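Local coordinates for uncharacterized protein (Leishmania major, PDB 2B4W) that is of unknown function but belongs to a family of the beta-fructosidase clan, consistent with a five-bladed beta-propeller fold, at residues A[34-39]-A[43-48]; A[114-119]-A[166-171]; A[265-270]-A[286-291]. One frame throughout, in Å; residues are numbered along the deposited sequence.

How the contacts relate
Contact 3 lies nearest the centre of the chain, about 8 Å from it; contact 1 follows at about 11 Å and contact 2, the only one to include an exposed residue, Asp168, at about 17 Å. Contacts 1 and 3 reach the same mixed sheet and touch where Ser34 and Val35 meet Ser267 to Ile269. Contact 2 joins strand 110-116 of one four-stranded sheet to the loop that follows strand 159-164 of another, and meets contact 1 through residues 118 and 119. Chemistry follows place: contact 1 is a buried hairpin with backbone bonds and an aromatic cluster, contact 2 pairs a buried methyl-on-ring contact with a more exposed charged pair, and contact 3 is one buried polar bridge.

Contact 1 of 3, residues A[34-39]-A[43-48]; sequences SVPFSY and THIYGR
Phe37 and His44 form the hydrogen-bonded pair of the antiparallel hairpin made by strands 37-39 and 42-50, with both side chains on the sheet face that also carries Tyr46. His44 CB sits over one face of the Phe37 ring, 3.8 Å from its centroid. The His44 and Tyr46 rings lie nearly parallel to that of Phe37, at 18° and 21°, but both are slid so far along that they barely overlap it; Phe37 CE1 meets Tyr46 CE2 at 3.5 Å. Tyr39 O approaches the imidazole at its edge, in the ring plane. Leu62, Ile86 and Met93 pack round Phe37 and Tyr46, and the Tyr46 hydroxyl bonds to Pro119 O. Beyond Pro36, whose CG lies alongside Ile45 CD1, Ser34 resumes the pairing. Its N donates to Tyr46 O at 2.8 Å, and with chi1 at 59° its OG turns to receive Tyr46 N at 3.1 Å while donating to Val35 O from above that carbonyl's plane. A serine hydroxyl thus takes the part of a backbone carbonyl, satisfying a buried strand N-H where residues 34-36 no longer run as a strand.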
loop_
_atom_site.group_PDB
_atom_site.type_symbol
_atom_site.label_atom_id
_atom_site.label_comp_id
_atom_site.label_asym_id
_atom_site.label_seq_id
_atom_site.Cartn_x
_atom_site.Cartn_y
_atom_site.Cartn_z
ATOM N N SER A 34 -3.427 -0.450 -5.372
ATOM C CA SER A 34 -2.690 -1.544 -4.756
ATOM C C SER A 34 -1.275 -1.588 -5.323
ATOM O O SER A 34 -0.954 -0.898 -6.302
ATOM C CB SER A 34 -3.330 -2.902 -5.008
ATOM O OG SER A 34 -3.425 -3.184 -6.373
ATOM N N VAL A 35 -0.423 -2.439 -4.758
ATOM C CA VAL A 35 0.838 -2.662 -5.504
ATOM C C VAL A 35 0.502 -3.368 -6.786
ATOM O O VAL A 35 -0.471 -4.144 -6.849
ATOM C CB VAL A 35 1.824 -3.483 -4.660
ATOM C CG1 VAL A 35 1.243 -4.857 -4.412
ATOM C CG2 VAL A 35 3.150 -3.590 -5.375
ATOM N N PRO A 36 1.187 -3.189 -7.904
ATOM C CA PRO A 36 0.878 -4.075 -9.032
ATOM C C PRO A 36 1.096 -5.548 -8.720
ATOM O O PRO A 36 1.792 -5.916 -7.776
ATOM C CB PRO A 36 1.891 -3.614 -10.102
ATOM C CG PRO A 36 2.052 -2.159 -9.752
ATOM C CD PRO A 36 2.213 -2.198 -8.248
ATOM N N PHE A 37 0.509 -6.422 -9.547
ATOM C CA PHE A 37 0.626 -7.868 -9.332
ATOM C C PHE A 37 0.520 -8.508 -10.711
ATOM O O PHE A 37 0.290 -7.751 -11.659
ATOM C CB PHE A 37 -0.440 -8.452 -8.409
ATOM C CG PHE A 37 -1.876 -8.266 -8.890
ATOM C CD1 PHE A 37 -2.564 -7.074 -8.705
ATOM C CD2 PHE A 37 -2.534 -9.294 -9.528
ATOM C CE1 PHE A 37 -3.872 -6.937 -9.149
ATOM C CE2 PHE A 37 -3.834 -9.185 -9.971
ATOM C CZ PHE A 37 -4.516 -7.992 -9.773
ATOM N N SER A 38 0.668 -9.816 -10.826
ATOM C CA SER A 38 0.477 -10.446 -12.141
ATOM C C SER A 38 -0.539 -11.571 -12.061
ATOM O O SER A 38 -0.648 -12.258 -11.043
ATOM C CB SER A 38 1.828 -10.961 -12.668
ATOM O OG SER A 38 1.773 -12.361 -12.838
ATOM N N TYR A 39 -1.296 -11.763 -13.129
ATOM C CA TYR A 39 -2.315 -12.794 -13.205
ATOM C C TYR A 39 -2.547 -13.106 -14.681
ATOM O O TYR A 39 -2.519 -12.177 -15.489
ATOM C CB TYR A 39 -3.567 -12.315 -12.497
ATOM C CG TYR A 39 -4.738 -13.250 -12.395
ATOM C CD1 TYR A 39 -4.638 -14.434 -11.676
ATOM C CD2 TYR A 39 -5.957 -12.953 -13.005
ATOM C CE1 TYR A 39 -5.703 -15.317 -11.558
ATOM C CE2 TYR A 39 -7.018 -13.826 -12.897
ATOM C CZ TYR A 39 -6.889 -15.000 -12.179
ATOM O OH TYR A 39 -7.953 -15.859 -12.076
ATOM N N THR A 43 0.344 -8.022 -16.129
ATOM C CA THR A 43 0.501 -7.118 -15.015
ATOM C C THR A 43 -0.856 -6.415 -14.831
ATOM O O THR A 43 -1.475 -6.000 -15.810
ATOM C CB THR A 43 1.625 -6.118 -15.267
ATOM O OG1 THR A 43 2.881 -6.800 -15.307
ATOM C CG2 THR A 43 1.733 -5.092 -14.140
ATOM N N HIS A 44 -1.303 -6.348 -13.599
ATOM C CA HIS A 44 -2.579 -5.757 -13.212
ATOM C C HIS A 44 -2.361 -4.836 -12.005
ATOM O O HIS A 44 -1.328 -4.821 -11.332
ATOM C CB HIS A 44 -3.599 -6.794 -12.834
ATOM C CG HIS A 44 -4.131 -7.682 -13.897
ATOM N ND1 HIS A 44 -3.467 -8.804 -14.331
ATOM C CD2 HIS A 44 -5.291 -7.619 -14.609
ATOM C CE1 HIS A 44 -4.202 -9.380 -15.268
ATOM N NE2 HIS A 44 -5.317 -8.692 -15.472
ATOM N N ILE A 45 -3.386 -4.030 -11.765
ATOM C CA ILE A 45 -3.393 -3.144 -10.611
ATOM C C ILE A 45 -4.848 -2.832 -10.218
ATOM O O ILE A 45 -5.689 -2.695 -11.105
ATOM C CB ILE A 45 -2.595 -1.858 -10.838
ATOM C CG1 ILE A 45 -2.215 -1.214 -9.519
ATOM C CG2 ILE A 45 -3.307 -0.858 -11.739
ATOM C CD1 ILE A 45 -1.270 -0.037 -9.562
ATOM N N TYR A 46 -5.105 -2.773 -8.911
ATOM C CA TYR A 46 -6.378 -2.225 -8.445
ATOM C C TYR A 46 -6.203 -0.734 -8.175
ATOM O O TYR A 46 -5.194 -0.323 -7.602
ATOM C CB TYR A 46 -6.877 -2.872 -7.156
ATOM C CG TYR A 46 -7.219 -4.328 -7.287
ATOM C CD1 TYR A 46 -8.426 -4.762 -7.822
ATOM C CD2 TYR A 46 -6.298 -5.270 -6.848
ATOM C CE1 TYR A 46 -8.723 -6.116 -7.933
ATOM C CE2 TYR A 46 -6.586 -6.607 -6.958
ATOM C CZ TYR A 46 -7.788 -7.025 -7.494
ATOM O OH TYR A 46 -7.990 -8.374 -7.565
ATOM N N GLY A 47 -7.180 0.066 -8.562
ATOM C CA GLY A 47 -7.148 1.491 -8.294
ATOM C C GLY A 47 -8.415 1.973 -7.600
ATOM O O GLY A 47 -9.512 1.429 -7.738
ATOM N N ARG A 48 -8.199 3.036 -6.842
ATOM C CA ARG A 48 -9.295 3.766 -6.206
ATOM C C ARG A 48 -9.742 4.827 -7.196
ATOM O O ARG A 48 -8.911 5.638 -7.643
ATOM C CB ARG A 48 -8.863 4.331 -4.873
ATOM C CG ARG A 48 -9.692 5.388 -4.207
ATOM C CD ARG A 48 -8.956 6.082 -3.049
ATOM N NE ARG A 48 -9.873 6.906 -2.310
ATOM C CZ ARG A 48 -9.891 7.421 -1.120
ATOM N NH1 ARG A 48 -8.934 7.310 -0.228
ATOM N NH2 ARG A 48 -10.974 8.134 -0.774
#

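Contact 2 of 3, residues A[114-119]-A[166-171]; sequences FYRGTP and SIDELG
Leu170 sets one methyl, CD2, squarely over the centre of the Phe114 ring, 3.9 Å from the centroid and only 6° off the ring normal, a well-formed CH-pi contact. The two side chains cross at about a right angle. Leu170 reaches the ring with its CG anti to the backbone N (chi1 -163°), which carries the isobutyl group from the turn at 166-170 across to strand 110-116. That turn is a short 3-10 segment, closed by Glu169 N bonding to Ser166 O at 2.9 Å and by Leu170 N to Ile167 O at 3.2 Å; Gly171 then takes the N-cap position of helix 172-176.

Two residues along the strand, Arg116 points its side chain at the same turn. The chain bends at chi3, and its side chain and that of Ile167 slide past each other in opposite directions. Asp168 starts off away from the strand, but its carboxylate swings back until OD1 lies 3.8 Å from Arg116 NH1, a long salt bridge whose two flat groups are turned by only 15°. The stronger polar partner of Arg116 is Glu92, in a salt bridge to NH2; Phe125 adds a cation-pi contact and also touches Phe114 and Ile167.

The chemistry is therefore graded: dispersion between a methyl and a ring holds the buried end, whereas at the outer end the arginine charge is probably balanced mainly by Glu92, with Asp168 adding a weaker, longer-range attraction between strand 110-116 and the 3-10 turn.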
loop_
_atom_site.group_PDB
_atom_site.type_symbol
_atom_site.label_atom_id
_atom_site.label_comp_id
_atom_site.label_asym_id
_atom_site.label_seq_id
_atom_site.Cartn_x
_atom_site.Cartn_y
_atom_site.Cartn_z
ATOM N N PHE A 114 -11.841 -7.614 4.118
ATOM C CA PHE A 114 -10.928 -8.616 3.579
ATOM C C PHE A 114 -11.708 -9.690 2.819
ATOM O O PHE A 114 -12.744 -10.155 3.290
ATOM C CB PHE A 114 -10.086 -9.301 4.662
ATOM C CG PHE A 114 -8.979 -8.433 5.237
ATOM C CD1 PHE A 114 -9.244 -7.535 6.257
ATOM C CD2 PHE A 114 -7.693 -8.550 4.732
ATOM C CE1 PHE A 114 -8.227 -6.754 6.768
ATOM C CE2 PHE A 114 -6.673 -7.778 5.252
ATOM C CZ PHE A 114 -6.948 -6.877 6.252
ATOM N N TYR A 115 -11.176 -10.045 1.674
ATOM C CA TYR A 115 -11.673 -10.960 0.674
ATOM C C TYR A 115 -10.546 -11.929 0.319
ATOM O O TYR A 115 -9.372 -11.546 0.364
ATOM C CB TYR A 115 -12.117 -10.293 -0.627
ATOM C CG TYR A 115 -13.086 -9.156 -0.464
ATOM C CD1 TYR A 115 -12.657 -7.971 0.113
ATOM C CD2 TYR A 115 -14.407 -9.264 -0.878
ATOM C CE1 TYR A 115 -13.520 -6.912 0.279
ATOM C CE2 TYR A 115 -15.290 -8.205 -0.714
ATOM C CZ TYR A 115 -14.828 -7.037 -0.135
ATOM O OH TYR A 115 -15.654 -5.951 0.048
ATOM N N ARG A 116 -10.933 -13.139 -0.036
ATOM C CA ARG A 116 -9.913 -14.119 -0.432
ATOM C C ARG A 116 -10.333 -14.783 -1.734
ATOM O O ARG A 116 -11.511 -14.817 -2.107
ATOM C CB ARG A 116 -9.679 -15.159 0.658
ATOM C CG ARG A 116 -10.911 -15.981 1.008
ATOM C CD ARG A 116 -10.697 -16.714 2.335
ATOM N NE ARG A 116 -9.833 -17.875 2.128
ATOM C CZ ARG A 116 -9.137 -18.513 3.060
ATOM N NH1 ARG A 116 -9.179 -18.130 4.330
ATOM N NH2 ARG A 116 -8.388 -19.555 2.708
ATOM N N GLY A 117 -9.340 -15.301 -2.448
ATOM C CA GLY A 117 -9.641 -16.007 -3.672
ATOM C C GLY A 117 -8.590 -15.833 -4.751
ATOM O O GLY A 117 -7.385 -15.853 -4.508
ATOM N N THR A 118 -9.101 -15.692 -5.964
ATOM C CA THR A 118 -8.315 -15.322 -7.133
ATOM C C THR A 118 -8.683 -13.885 -7.476
ATOM O O THR A 118 -9.744 -13.440 -7.033
ATOM C CB THR A 118 -8.574 -16.319 -8.275
ATOM O OG1 THR A 118 -7.579 -16.193 -9.294
ATOM C CG2 THR A 118 -9.897 -15.986 -8.931
ATOM N N PRO A 119 -7.869 -13.129 -8.191
ATOM C CA PRO A 119 -8.070 -11.688 -8.450
ATOM C C PRO A 119 -9.358 -11.394 -9.241
ATOM O O PRO A 119 -9.796 -10.234 -9.187
ATOM C CB PRO A 119 -6.862 -11.307 -9.319
ATOM C CG PRO A 119 -5.826 -12.315 -8.914
ATOM C CD PRO A 119 -6.626 -13.595 -8.756
ATOM N N SER A 166 -2.886 -17.962 11.379
ATOM C CA SER A 166 -3.383 -18.059 10.018
ATOM C C SER A 166 -4.481 -17.051 9.739
ATOM O O SER A 166 -4.962 -16.391 10.651
ATOM C CB SER A 166 -3.997 -19.430 9.728
ATOM O OG SER A 166 -5.183 -19.561 10.492
ATOM N N ILE A 167 -4.842 -17.022 8.450
ATOM C CA ILE A 167 -5.806 -16.033 7.986
ATOM C C ILE A 167 -7.189 -16.233 8.598
ATOM O O ILE A 167 -7.972 -15.292 8.709
ATOM C CB ILE A 167 -5.941 -16.047 6.449
ATOM C CG1 ILE A 167 -6.366 -14.710 5.860
ATOM C CG2 ILE A 167 -6.890 -17.166 6.044
ATOM C CD1 ILE A 167 -5.525 -13.499 6.166
ATOM N N ASP A 168 -7.429 -17.468 8.977
ATOM C CA ASP A 168 -8.600 -17.917 9.689
ATOM C C ASP A 168 -8.753 -17.278 11.058
ATOM O O ASP A 168 -9.810 -17.417 11.672
ATOM C CB ASP A 168 -8.550 -19.434 9.904
ATOM C CG ASP A 168 -8.548 -20.183 8.593
ATOM O OD1 ASP A 168 -9.392 -19.860 7.734
ATOM O OD2 ASP A 168 -7.686 -21.077 8.438
ATOM N N GLU A 169 -7.724 -16.599 11.550
ATOM C CA GLU A 169 -7.859 -16.015 12.878
ATOM C C GLU A 169 -8.020 -14.499 12.815
ATOM O O GLU A 169 -8.229 -13.851 13.821
ATOM C CB GLU A 169 -6.626 -16.325 13.721
ATOM C CG GLU A 169 -6.397 -17.825 13.895
ATOM C CD GLU A 169 -5.358 -18.023 14.986
ATOM O OE1 GLU A 169 -4.542 -17.089 15.151
ATOM O OE2 GLU A 169 -5.405 -19.084 15.636
ATOM N N LEU A 170 -7.868 -13.995 11.598
ATOM C CA LEU A 170 -7.990 -12.582 11.318
ATOM C C LEU A 170 -9.436 -12.116 11.537
ATOM O O LEU A 170 -10.351 -12.758 11.026
ATOM C CB LEU A 170 -7.572 -12.310 9.876
ATOM C CG LEU A 170 -7.271 -10.847 9.558
ATOM C CD1 LEU A 170 -6.009 -10.403 10.264
ATOM C CD2 LEU A 170 -7.132 -10.646 8.063
ATOM N N GLY A 171 -9.588 -11.028 12.268
ATOM C CA GLY A 171 -10.860 -10.412 12.629
ATOM C C GLY A 171 -10.629 -9.219 13.553
ATOM O O GLY A 171 -9.481 -8.977 13.947
#

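Contact 3 of 3, residues A[265-270]-A[286-291]; sequences FASGIV and SHEGRI
Ser267 and Glu288 bridge two strands of one sheet, 264-271 and 287-293, that both pair with the intervening strand 277-283; the bridge starts from a classic beta bulge in which Ser267 and Gly268 both face Tyr280. Ser267 OG donates to Glu288 OE2 at 2.6 Å, arriving at the syn lone pair, on the side of the other carboxylate oxygen. This is the whole direct contact between the segments, whose nearest CA atoms, those of Ser267 and Glu288, stay 8.8 Å apart.

The glutamate spans that gap by its shape. With CG anti to the backbone N (chi1 -169°) and a bend at chi2 (63°), the carboxylate is brought round to the serine, although the side chain does not set out toward it. On the serine side, Ser267, in the bulge, points its CB toward strand 287-293.

In the next layer Cys33 closes both ends of the bridge: its N bonds to Glu288 OE1 and its O to Ser267 OG. Glu288 OE2 and Cys33 O would therefore compete for the single hydroxyl hydrogen, while the carboxylate is held through both oxygens, which should fix its rotation. Tyr280, Leu20 and Phe22 pack against the glutamate, and its backbone is bonded to Leu20 of strand 16-23, so neighbouring strands on both sides position it.

Just before Glu288, where strand 287-293 begins, Ser286 and His287 form a second classic bulge, facing Val283. There Ser286 OG receives a hydrogen bond from His287 ND1 at 2.8 Å, just 7° out of the imidazole plane.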
loop_
_atom_site.group_PDB
_atom_site.type_symbol
_atom_site.label_atom_id
_atom_site.label_comp_id
_atom_site.label_asym_id
_atom_site.label_seq_id
_atom_site.Cartn_x
_atom_site.Cartn_y
_atom_site.Cartn_z
ATOM N N PHE A 265 0.954 8.667 -1.053
ATOM C CA PHE A 265 0.493 7.562 -0.204
ATOM C C PHE A 265 0.858 6.248 -0.869
ATOM O O PHE A 265 0.244 5.938 -1.899
ATOM C CB PHE A 265 -1.011 7.773 -0.066
ATOM C CG PHE A 265 -1.784 6.737 0.714
ATOM C CD1 PHE A 265 -2.229 5.583 0.083
ATOM C CD2 PHE A 265 -2.065 6.928 2.056
ATOM C CE1 PHE A 265 -2.940 4.640 0.792
ATOM C CE2 PHE A 265 -2.782 5.977 2.770
ATOM C CZ PHE A 265 -3.224 4.826 2.143
ATOM N N ALA A 266 1.829 5.578 -0.287
ATOM C CA ALA A 266 2.503 4.414 -0.830
ATOM C C ALA A 266 1.566 3.307 -1.275
ATOM O O ALA A 266 0.589 2.956 -0.606
ATOM C CB ALA A 266 3.488 3.845 0.207
ATOM N N SER A 267 1.861 2.741 -2.435
ATOM C CA SER A 267 1.118 1.580 -2.931
ATOM C C SER A 267 1.909 0.294 -2.686
ATOM O O SER A 267 1.439 -0.633 -2.042
ATOM C CB SER A 267 0.792 1.743 -4.411
ATOM O OG SER A 267 0.041 2.923 -4.628
ATOM N N GLY A 268 3.143 0.275 -3.184
ATOM C CA GLY A 268 4.117 -0.771 -2.871
ATOM C C GLY A 268 5.307 -0.728 -3.809
ATOM O O GLY A 268 5.395 0.090 -4.740
ATOM N N ILE A 269 6.265 -1.633 -3.618
ATOM C CA ILE A 269 7.377 -1.719 -4.552
ATOM C C ILE A 269 7.342 -2.992 -5.396
ATOM O O ILE A 269 6.777 -4.021 -5.028
ATOM C CB ILE A 269 8.750 -1.698 -3.849
ATOM C CG1 ILE A 269 8.839 -2.847 -2.875
ATOM C CG2 ILE A 269 9.032 -0.323 -3.256
ATOM C CD1 ILE A 269 10.168 -3.064 -2.165
ATOM N N VAL A 270 7.980 -2.880 -6.559
ATOM C CA VAL A 270 8.167 -4.038 -7.429
ATOM C C VAL A 270 9.667 -4.235 -7.667
ATOM O O VAL A 270 10.338 -3.291 -8.079
ATOM C CB VAL A 270 7.439 -3.868 -8.766
ATOM C CG1 VAL A 270 7.738 -5.019 -9.709
ATOM C CG2 VAL A 270 5.925 -3.755 -8.573
ATOM N N SER A 286 -4.945 12.301 -6.153
ATOM C CA SER A 286 -5.534 12.444 -7.483
ATOM C C SER A 286 -4.928 11.619 -8.603
ATOM O O SER A 286 -5.606 11.376 -9.624
ATOM C CB SER A 286 -5.396 13.929 -7.887
ATOM O OG SER A 286 -4.042 14.311 -8.045
ATOM N N HIS A 287 -3.667 11.204 -8.472
ATOM C CA HIS A 287 -2.968 10.446 -9.504
ATOM C C HIS A 287 -2.231 9.256 -8.875
ATOM O O HIS A 287 -2.154 9.144 -7.654
ATOM C CB HIS A 287 -1.952 11.298 -10.270
ATOM C CG HIS A 287 -2.475 12.439 -11.090
ATOM N ND1 HIS A 287 -3.077 13.541 -10.508
ATOM C CD2 HIS A 287 -2.491 12.704 -12.414
ATOM C CE1 HIS A 287 -3.442 14.420 -11.434
ATOM N NE2 HIS A 287 -3.098 13.939 -12.613
ATOM N N GLU A 288 -1.697 8.386 -9.718
ATOM C CA GLU A 288 -0.835 7.278 -9.306
ATOM C C GLU A 288 0.527 7.474 -9.965
ATOM O O GLU A 288 0.584 7.667 -11.173
ATOM C CB GLU A 288 -1.468 5.932 -9.655
ATOM C CG GLU A 288 -0.845 4.678 -9.092
ATOM C CD GLU A 288 -0.832 4.491 -7.598
ATOM O OE1 GLU A 288 -1.670 5.095 -6.885
ATOM O OE2 GLU A 288 0.021 3.701 -7.090
ATOM N N GLY A 289 1.588 7.431 -9.158
ATOM C CA GLY A 289 2.905 7.605 -9.724
ATOM C C GLY A 289 3.780 6.374 -9.544
ATOM O O GLY A 289 3.528 5.482 -8.728
ATOM N N ARG A 290 4.846 6.337 -10.338
ATOM C CA ARG A 290 5.925 5.376 -10.218
ATOM C C ARG A 290 7.277 6.095 -10.327
ATOM O O ARG A 290 7.501 6.832 -11.293
ATOM C CB ARG A 290 5.817 4.297 -11.297
ATOM C CG ARG A 290 7.041 3.399 -11.387
ATOM C CD ARG A 290 6.998 2.444 -12.537
ATOM N NE ARG A 290 7.260 2.991 -13.854
ATOM C CZ ARG A 290 8.444 3.374 -14.323
ATOM N NH1 ARG A 290 9.559 3.311 -13.622
ATOM N NH2 ARG A 290 8.559 3.863 -15.558
ATOM N N ILE A 291 8.141 5.857 -9.348
ATOM C CA ILE A 291 9.524 6.296 -9.372
ATOM C C ILE A 291 10.401 5.049 -9.165
ATOM O O ILE A 291 9.971 4.151 -8.431
ATOM C CB ILE A 291 9.920 7.347 -8.316
ATOM C CG1 ILE A 291 9.641 6.929 -6.881
ATOM C CG2 ILE A 291 9.294 8.696 -8.704
ATOM C CD1 ILE A 291 10.031 7.881 -5.757
#